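Long-range contacts in cell death-related nuclease 4 (Caenorhabditis elegans, PDB 5DK5), which degrades RNA and DNA from the 3' end as a DEDDh-family exonuclease and takes part in DNA breakdown during apoptosis: residues Cys220-Arg226 with Cys280-Gln286; Gln140-Arg146 with Met277-Gly281. All blocks are in the same frame, centred on the assembly; numbering follows the deposited sequence.

In the fold
Along the chain the order is 140-146, 220-226, then 277-286, whose first part serves contact 2 and whose second part serves contact 1; Cys-280 and Gly-281 belong to both. The two centres lie about 13 Å apart on the same side of the chain's centre. Segment 140-146 leads into strand 147-150 and segment 220-226 leaves strand 216-219; these strands are antiparallel neighbours in the mixed sheet of the RNase H-like exonuclease fold. Residues 277-286 follow strand 253-256, the outermost strand next to 216-219. Contact 1 holds two of the four zinc cysteines, while in contact 2 Arg-146 bonds both to Cys-280 SG and to Leu-218 O of strand 216-219, joining metal site and sheet.

Contact 1 of 2, residues Cys220-Arg226 with Cys280-Gln286; sequences CCASWRR and CGTSHQQ. With ZN (zinc ion), chain I; IPA (isopropyl alcohol), chain N.
Starting from Cys-220 and Cys-280, two irregular segments run in the same direction, with the CA of Cys-221 6.5 Å from the CA of Gln-285 and no direct backbone hydrogen bond between them. The head of the pair is a four-cysteine zinc site: the SG atoms of Cys-220 and Cys-280 each bind zinc at 2.4 Å, and Cys-270 and Cys-273 complete the set. At the far end the side chain of Gln-286, extended beyond CG (chi2 177°), carries its amide to Ala-222 and past Cys-221, whose SG lies 3.6 Å from Gln-286 CD. NE2 donates almost straight to Ala-222 O (2.7 Å), while OE1 accepts from Ala-222 N at 3.0 Å. That oxygen is also gripped side-on by NE and NH2 of Arg-225, so three donors fix the rotation of the amide. The guanidinium plane stands 69° from the amide plane, yet OE1 lies within the former. Leu-250 O and Glu-247 O hold Arg-225 NH1, and Pro-251 O takes NH2. CE1 of His-284 comes to 3.6 Å from NH2 of Arg-225, the ring 26° from the guanidinium plane; its NE2 donates to Arg-248 O, and its ND1 accepts from Gln-286 N at 3.1 Å.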
ATOM      1  N   CYS B 220     -23.249   5.833  20.661  1.00 36.10           N
ATOM      2  CA  CYS B 220     -23.768   5.685  19.304  1.00 36.84           C
ATOM      3  C   CYS B 220     -24.215   6.997  18.664  1.00 37.13           C
ATOM      4  O   CYS B 220     -24.427   7.055  17.453  1.00 37.45           O
ATOM      5  CB  CYS B 220     -24.947   4.711  19.304  1.00 36.94           C
ATOM      6  SG  CYS B 220     -26.332   5.229  20.352  1.00 49.11           S
ATOM      7  N   CYS B 221     -24.367   8.043  19.470  1.00 34.28           N
ATOM      8  CA  CYS B 221     -24.937   9.294  18.978  1.00 35.51           C
ATOM      9  C   CYS B 221     -24.403  10.518  19.712  1.00 37.51           C
ATOM     10  O   CYS B 221     -24.006  10.440  20.875  1.00 38.46           O
ATOM     11  CB  CYS B 221     -26.464   9.249  19.092  1.00 34.45           C
ATOM     12  SG  CYS B 221     -27.307  10.728  18.488  1.00 79.09           S
ATOM     13  N   ALA B 222     -24.400  11.649  19.012  1.00 35.63           N
ATOM     14  CA  ALA B 222     -23.985  12.924  19.586  1.00 37.30           C
ATOM     15  C   ALA B 222     -24.680  14.071  18.858  1.00 37.63           C
ATOM     16  O   ALA B 222     -24.897  14.006  17.650  1.00 37.74           O
ATOM     17  CB  ALA B 222     -22.479  13.078  19.509  1.00 36.48           C
ATOM     18  N   SER B 223     -25.024  15.120  19.596  1.00 37.39           N
ATOM     19  CA  SER B 223     -25.758  16.245  19.026  1.00 45.11           C
ATOM     20  C   SER B 223     -24.902  17.072  18.066  1.00 41.95           C
ATOM     21  O   SER B 223     -25.424  17.703  17.151  1.00 39.74           O
ATOM     22  CB  SER B 223     -26.297  17.146  20.139  1.00 48.06           C
ATOM     23  OG  SER B 223     -27.058  18.212  19.598  1.00 50.49           O
ATOM     24  N   TRP B 224     -23.589  17.069  18.277  1.00 45.09           N
ATOM     25  CA  TRP B 224     -22.695  17.890  17.465  1.00 45.81           C
ATOM     26  C   TRP B 224     -22.436  17.289  16.079  1.00 45.05           C
ATOM     27  O   TRP B 224     -21.775  17.912  15.248  1.00 45.02           O
ATOM     28  CB  TRP B 224     -21.365  18.118  18.195  1.00 43.99           C
ATOM     29  CG  TRP B 224     -20.647  16.868  18.600  1.00 41.00           C
ATOM     30  CD1 TRP B 224     -20.715  16.242  19.810  1.00 40.82           C
ATOM     31  CD2 TRP B 224     -19.742  16.098  17.801  1.00 38.26           C
ATOM     32  NE1 TRP B 224     -19.913  15.128  19.812  1.00 39.04           N
ATOM     33  CE2 TRP B 224     -19.304  15.016  18.591  1.00 37.79           C
ATOM     34  CE3 TRP B 224     -19.261  16.216  16.494  1.00 36.75           C
ATOM     35  CZ2 TRP B 224     -18.409  14.060  18.117  1.00 35.67           C
ATOM     36  CZ3 TRP B 224     -18.373  15.265  16.025  1.00 34.74           C
ATOM     37  CH2 TRP B 224     -17.958  14.201  16.835  1.00 34.89           C
ATOM     38  N   ARG B 225     -22.956  16.087  15.833  1.00 42.17           N
ATOM     39  CA  ARG B 225     -22.879  15.471  14.507  1.00 42.14           C
ATOM     40  C   ARG B 225     -24.163  15.696  13.710  1.00 42.68           C
ATOM     41  O   ARG B 225     -24.271  15.266  12.562  1.00 42.99           O
ATOM     42  CB  ARG B 225     -22.602  13.969  14.615  1.00 41.63           C
ATOM     43  CG  ARG B 225     -21.192  13.627  15.060  1.00 42.50           C
ATOM     44  CD  ARG B 225     -20.787  12.225  14.624  1.00 40.98           C
ATOM     45  NE  ARG B 225     -21.713  11.196  15.091  1.00 39.63           N
ATOM     46  CZ  ARG B 225     -21.524   9.890  14.927  1.00 29.79           C
ATOM     47  NH1 ARG B 225     -20.439   9.441  14.313  1.00 28.67           N
ATOM     48  NH2 ARG B 225     -22.419   9.026  15.384  1.00 30.05           N
ATOM     49  N   ARG B 226     -25.133  16.369  14.320  1.00 46.71           N
ATOM     50  CA  ARG B 226     -26.433  16.568  13.689  1.00 47.45           C
ATOM     51  C   ARG B 226     -26.337  17.510  12.493  1.00 45.56           C
ATOM     52  O   ARG B 226     -27.056  17.336  11.509  1.00 43.27           O
ATOM     53  CB  ARG B 226     -27.447  17.105  14.701  1.00 51.42           C
ATOM     54  CG  ARG B 226     -27.775  16.111  15.803  1.00 54.97           C
ATOM     55  CD  ARG B 226     -28.846  16.625  16.752  1.00 60.61           C
ATOM     56  NE  ARG B 226     -30.181  16.588  16.149  1.00 65.92           N
ATOM     57  CZ  ARG B 226     -30.891  17.649  15.766  1.00 71.11           C
ATOM     58  NH1 ARG B 226     -30.426  18.884  15.915  1.00 73.32           N
ATOM     59  NH2 ARG B 226     -32.089  17.469  15.230  1.00 73.22           N
ATOM     60  N   CYS B 280     -26.610  -2.155  20.579  1.00 55.77           N
ATOM     61  CA  CYS B 280     -26.099  -0.855  20.168  1.00 58.50           C
ATOM     62  C   CYS B 280     -24.763  -0.994  19.441  1.00 59.87           C
ATOM     63  O   CYS B 280     -23.897  -1.763  19.858  1.00 59.37           O
ATOM     64  CB  CYS B 280     -25.941   0.058  21.385  1.00 59.45           C
ATOM     65  SG  CYS B 280     -25.034   1.581  21.051  1.00 40.15           S
ATOM     66  N   GLY B 281     -24.610  -0.246  18.350  1.00 44.96           N
ATOM     67  CA  GLY B 281     -23.388  -0.261  17.563  1.00 44.19           C
ATOM     68  C   GLY B 281     -23.495  -1.112  16.311  1.00 40.61           C
ATOM     69  O   GLY B 281     -22.550  -1.196  15.527  1.00 40.67           O
ATOM     70  N   THR B 282     -24.648  -1.744  16.120  1.00 61.11           N
ATOM     71  CA  THR B 282     -24.881  -2.576  14.946  1.00 58.81           C
ATOM     72  C   THR B 282     -24.960  -1.725  13.681  1.00 58.35           C
ATOM     73  O   THR B 282     -24.362  -2.060  12.657  1.00 54.94           O
ATOM     74  CB  THR B 282     -26.182  -3.390  15.088  1.00 57.16           C
ATOM     75  OG1 THR B 282     -26.075  -4.269  16.214  1.00 57.12           O
ATOM     76  CG2 THR B 282     -26.453  -4.214  13.831  1.00 56.55           C
ATOM     77  N   SER B 283     -25.704  -0.627  13.768  1.00 63.56           N
ATOM     78  CA  SER B 283     -25.910   0.269  12.636  1.00 62.93           C
ATOM     79  C   SER B 283     -25.518   1.703  12.978  1.00 59.89           C
ATOM     80  O   SER B 283     -25.659   2.142  14.120  1.00 60.49           O
ATOM     81  CB  SER B 283     -27.372   0.222  12.187  1.00 65.99           C
ATOM     82  OG  SER B 283     -27.638   1.222  11.217  1.00 67.43           O
ATOM     83  N   HIS B 284     -25.022   2.425  11.978  1.00 42.92           N
ATOM     84  CA  HIS B 284     -24.670   3.830  12.139  1.00 39.09           C
ATOM     85  C   HIS B 284     -25.938   4.663  12.322  1.00 39.62           C
ATOM     86  O   HIS B 284     -26.853   4.600  11.501  1.00 40.71           O
ATOM     87  CB  HIS B 284     -23.870   4.317  10.926  1.00 32.91           C
ATOM     88  CG  HIS B 284     -23.064   5.554  11.185  1.00 30.41           C
ATOM     89  ND1 HIS B 284     -23.467   6.532  12.065  1.00 32.00           N
ATOM     90  CD2 HIS B 284     -21.877   5.963  10.680  1.00 29.84           C
ATOM     91  CE1 HIS B 284     -22.563   7.500  12.088  1.00 32.58           C
ATOM     92  NE2 HIS B 284     -21.589   7.175  11.258  1.00 31.71           N
ATOM     93  N   GLN B 285     -25.991   5.438  13.402  1.00 40.36           N
ATOM     94  CA  GLN B 285     -27.198   6.182  13.763  1.00 40.76           C
ATOM     95  C   GLN B 285     -27.223   7.595  13.180  1.00 38.96           C
ATOM     96  O   GLN B 285     -28.266   8.246  13.158  1.00 41.26           O
ATOM     97  CB  GLN B 285     -27.331   6.252  15.286  1.00 42.28           C
ATOM     98  CG  GLN B 285     -27.483   4.895  15.952  1.00 41.96           C
ATOM     99  CD  GLN B 285     -28.725   4.161  15.492  1.00 41.16           C
ATOM    100  OE1 GLN B 285     -29.829   4.706  15.520  1.00 42.66           O
ATOM    101  NE2 GLN B 285     -28.551   2.920  15.055  1.00 39.85           N
ATOM    102  N   GLN B 286     -26.068   8.064  12.720  1.00 36.45           N
ATOM    103  CA  GLN B 286     -25.942   9.399  12.143  1.00 35.22           C
ATOM    104  C   GLN B 286     -25.091   9.373  10.876  1.00 32.47           C
ATOM    105  O   GLN B 286     -24.086  10.076  10.780  1.00 30.24           O
ATOM    106  CB  GLN B 286     -25.333  10.357  13.169  1.00 32.03           C
ATOM    107  CG  GLN B 286     -26.159  10.492  14.440  1.00 36.48           C
ATOM    108  CD  GLN B 286     -25.504  11.386  15.472  1.00 36.44           C
ATOM    109  OE1 GLN B 286     -24.504  11.016  16.087  1.00 35.14           O
ATOM    110  NE2 GLN B 286     -26.065  12.574  15.665  1.00 37.39           N
TER
HETATM  111 ZN    ZN I 301     -25.926   3.550  21.960  1.00 42.66          ZN
HETATM  112  C1  IPA N 306     -26.235  13.376  10.585  1.00 54.83           C
HETATM  113  C2  IPA N 306     -26.204  14.127   9.270  1.00 55.80           C
HETATM  114  C3  IPA N 306     -24.876  14.832   9.112  1.00 55.08           C
HETATM  115  O2  IPA N 306     -27.233  15.088   9.252  1.00 57.94           O
HETATM  116  O   HOH W   1     -23.947   5.573  15.605  1.00 29.52           O

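Contact 2 of 2, residues Gln140-Arg146 with Met277-Gly281; sequences QMPAFFR and MDVCG. With ZN (zinc ion), chain I.
Gln-140 reaches across to Met-277 and Asp-278: with CG anti to its own N (chi1 -176°) and the chain extended beyond, the side chain spans the gap and lies along the backbone of these two residues. Met-141 contributes its carbonyl rather than its side chain, which packs on Met-134 of helix 124-136. A water accepts from Arg-146 NH1 (3.1 Å) and lies near both Met-141 O, at 2.6 Å, and Met-277 O. At Ala-143 the contact becomes apolar. The SD of Met-277 lies against the CA and CB of Ala-143, 3.7 Å from the latter, and Tyr-267 touches the same alanine.

Arg-146, the last residue before strand 147-150, brings the segment to the four-cysteine zinc site as a second-shell residue. Its side chain and that of Met-277 run antiparallel alongside one another: the methionine CE meets Arg-146 CB at 3.8 Å, while CG of Met-277 rests over one face of the guanidinium, toward its rim, 3.7 Å from NH1. The bend at chi3 (57°) turns that flat group toward the metal. NH2 donates to the SG of Cys-280 at 3.3 Å and 155°, with the sulfur in the guanidinium plane, and NH1 adds a weak bond of 3.4 Å to this SG. The positive group would probably temper the negative charge of the zinc-bound thiolate. NH2 has a further acceptor in Leu-218 O of strand 216-219, and the Arg-146 side chain also touches Cys-270, another zinc ligand.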
ATOM      1  N   GLN B 140     -18.189  -7.242  15.942  1.00 28.39           N
ATOM      2  CA  GLN B 140     -18.910  -6.314  16.798  1.00 33.37           C
ATOM      3  C   GLN B 140     -17.954  -5.645  17.777  1.00 32.28           C
ATOM      4  O   GLN B 140     -17.119  -6.308  18.393  1.00 32.96           O
ATOM      5  CB  GLN B 140     -20.020  -7.040  17.554  1.00 42.47           C
ATOM      6  CG  GLN B 140     -20.895  -6.129  18.391  1.00 51.14           C
ATOM      7  CD  GLN B 140     -22.037  -6.874  19.048  1.00 58.20           C
ATOM      8  OE1 GLN B 140     -23.195  -6.470  18.946  1.00 60.74           O
ATOM      9  NE2 GLN B 140     -21.718  -7.972  19.725  1.00 60.27           N
ATOM     10  N   MET B 141     -18.079  -4.331  17.914  1.00 37.08           N
ATOM     11  CA  MET B 141     -17.245  -3.580  18.845  1.00 37.76           C
ATOM     12  C   MET B 141     -17.485  -4.079  20.273  1.00 36.76           C
ATOM     13  O   MET B 141     -18.598  -3.958  20.785  1.00 37.49           O
ATOM     14  CB  MET B 141     -17.546  -2.086  18.744  1.00 39.64           C
ATOM     15  CG  MET B 141     -16.493  -1.201  19.386  1.00 38.70           C
ATOM     16  SD  MET B 141     -14.962  -1.151  18.436  1.00 34.41           S
ATOM     17  CE  MET B 141     -14.040   0.071  19.362  1.00 26.04           C
ATOM     18  N   PRO B 142     -16.450  -4.647  20.922  1.00 32.84           N
ATOM     19  CA  PRO B 142     -16.663  -5.228  22.253  1.00 33.51           C
ATOM     20  C   PRO B 142     -16.900  -4.180  23.337  1.00 33.65           C
ATOM     21  O   PRO B 142     -16.497  -3.026  23.193  1.00 33.02           O
ATOM     22  CB  PRO B 142     -15.364  -5.995  22.514  1.00 34.06           C
ATOM     23  CG  PRO B 142     -14.343  -5.282  21.716  1.00 32.74           C
ATOM     24  CD  PRO B 142     -15.047  -4.783  20.485  1.00 31.25           C
ATOM     25  N   ALA B 143     -17.542  -4.597  24.421  1.00 31.38           N
ATOM     26  CA  ALA B 143     -17.903  -3.689  25.498  1.00 33.62           C
ATOM     27  C   ALA B 143     -16.680  -3.103  26.195  1.00 32.39           C
ATOM     28  O   ALA B 143     -16.729  -1.982  26.697  1.00 33.92           O
ATOM     29  CB  ALA B 143     -18.785  -4.404  26.507  1.00 36.71           C
ATOM     30  N   PHE B 144     -15.586  -3.862  26.232  1.00 31.95           N
ATOM     31  CA  PHE B 144     -14.380  -3.407  26.923  1.00 32.96           C
ATOM     32  C   PHE B 144     -13.510  -2.498  26.047  1.00 31.45           C
ATOM     33  O   PHE B 144     -12.470  -2.014  26.497  1.00 30.13           O
ATOM     34  CB  PHE B 144     -13.554  -4.600  27.428  1.00 35.51           C
ATOM     35  CG  PHE B 144     -13.335  -5.682  26.407  1.00 36.97           C
ATOM     36  CD1 PHE B 144     -12.460  -5.498  25.350  1.00 37.17           C
ATOM     37  CD2 PHE B 144     -13.988  -6.899  26.526  1.00 37.44           C
ATOM     38  CE1 PHE B 144     -12.252  -6.501  24.421  1.00 37.21           C
ATOM     39  CE2 PHE B 144     -13.784  -7.905  25.600  1.00 38.26           C
ATOM     40  CZ  PHE B 144     -12.915  -7.706  24.547  1.00 37.18           C
ATOM     41  N   PHE B 145     -13.936  -2.271  24.805  1.00 31.47           N
ATOM     42  CA  PHE B 145     -13.297  -1.284  23.936  1.00 29.71           C
ATOM     43  C   PHE B 145     -14.128  -0.000  23.841  1.00 29.86           C
ATOM     44  O   PHE B 145     -13.689   0.984  23.242  1.00 29.38           O
ATOM     45  CB  PHE B 145     -13.074  -1.848  22.526  1.00 28.19           C
ATOM     46  CG  PHE B 145     -11.847  -2.722  22.381  1.00 27.10           C
ATOM     47  CD1 PHE B 145     -10.980  -2.945  23.441  1.00 28.45           C
ATOM     48  CD2 PHE B 145     -11.556  -3.306  21.159  1.00 27.65           C
ATOM     49  CE1 PHE B 145      -9.856  -3.741  23.283  1.00 28.66           C
ATOM     50  CE2 PHE B 145     -10.434  -4.101  20.996  1.00 26.56           C
ATOM     51  CZ  PHE B 145      -9.584  -4.318  22.057  1.00 27.18           C
ATOM     52  N   ARG B 146     -15.325  -0.012  24.422  1.00 30.11           N
ATOM     53  CA  ARG B 146     -16.210   1.149  24.380  1.00 31.53           C
ATOM     54  C   ARG B 146     -16.153   1.935  25.693  1.00 33.08           C
ATOM     55  O   ARG B 146     -16.886   2.907  25.885  1.00 32.37           O
ATOM     56  CB  ARG B 146     -17.642   0.713  24.068  1.00 33.61           C
ATOM     57  CG  ARG B 146     -17.815   0.225  22.634  1.00 34.17           C
ATOM     58  CD  ARG B 146     -19.266  -0.057  22.286  1.00 36.64           C
ATOM     59  NE  ARG B 146     -20.120   1.108  22.498  1.00 41.61           N
ATOM     60  CZ  ARG B 146     -21.377   1.202  22.078  1.00 45.19           C
ATOM     61  NH1 ARG B 146     -21.936   0.201  21.410  1.00 45.42           N
ATOM     62  NH2 ARG B 146     -22.077   2.302  22.319  1.00 46.52           N
ATOM     63  N   MET B 277     -24.486  -3.207  24.617  1.00 58.31           N
ATOM     64  CA  MET B 277     -23.569  -2.983  23.506  1.00 55.52           C
ATOM     65  C   MET B 277     -23.549  -4.167  22.539  1.00 53.73           C
ATOM     66  O   MET B 277     -22.774  -4.184  21.583  1.00 51.29           O
ATOM     67  CB  MET B 277     -22.164  -2.702  24.041  1.00 52.56           C
ATOM     68  CG  MET B 277     -22.066  -1.382  24.790  1.00 52.05           C
ATOM     69  SD  MET B 277     -20.545  -1.199  25.735  1.00 48.43           S
ATOM     70  CE  MET B 277     -20.703   0.498  26.287  1.00 44.81           C
ATOM     71  N   ASP B 278     -24.403  -5.154  22.802  1.00 62.77           N
ATOM     72  CA  ASP B 278     -24.621  -6.262  21.877  1.00 62.78           C
ATOM     73  C   ASP B 278     -25.718  -5.914  20.869  1.00 62.54           C
ATOM     74  O   ASP B 278     -25.851  -6.566  19.834  1.00 62.46           O
ATOM     75  CB  ASP B 278     -24.982  -7.546  22.636  1.00 65.63           C
ATOM     76  CG  ASP B 278     -25.972  -7.307  23.763  1.00 68.80           C
ATOM     77  OD1 ASP B 278     -26.724  -6.313  23.699  1.00 69.96           O
ATOM     78  OD2 ASP B 278     -25.993  -8.114  24.717  1.00 70.15           O
ATOM     79  N   VAL B 279     -26.502  -4.885  21.187  1.00 58.45           N
ATOM     80  CA  VAL B 279     -27.532  -4.373  20.285  1.00 58.90           C
ATOM     81  C   VAL B 279     -27.080  -3.037  19.704  1.00 59.31           C
ATOM     82  O   VAL B 279     -27.158  -2.810  18.496  1.00 59.36           O
ATOM     83  CB  VAL B 279     -28.884  -4.191  21.008  1.00 60.39           C
ATOM     84  CG1 VAL B 279     -29.942  -3.644  20.052  1.00 61.42           C
ATOM     85  CG2 VAL B 279     -29.347  -5.508  21.611  1.00 61.58           C
ATOM     86  N   CYS B 280     -26.610  -2.155  20.579  1.00 55.77           N
ATOM     87  CA  CYS B 280     -26.099  -0.855  20.168  1.00 58.50           C
ATOM     88  C   CYS B 280     -24.763  -0.994  19.441  1.00 59.87           C
ATOM     89  O   CYS B 280     -23.897  -1.763  19.858  1.00 59.37           O
ATOM     90  CB  CYS B 280     -25.941   0.058  21.385  1.00 59.45           C
ATOM     91  SG  CYS B 280     -25.034   1.581  21.051  1.00 40.15           S
ATOM     92  N   GLY B 281     -24.610  -0.246  18.350  1.00 44.96           N
ATOM     93  CA  GLY B 281     -23.388  -0.261  17.563  1.00 44.19           C
ATOM     94  C   GLY B 281     -23.495  -1.112  16.311  1.00 40.61           C
ATOM     95  O   GLY B 281     -22.550  -1.196  15.527  1.00 40.67           O
TER
HETATM   96 ZN    ZN I 301     -25.926   3.550  21.960  1.00 42.66          ZN
HETATM   97  O   HOH W   2     -20.708  -2.417  20.361  1.00 45.99           O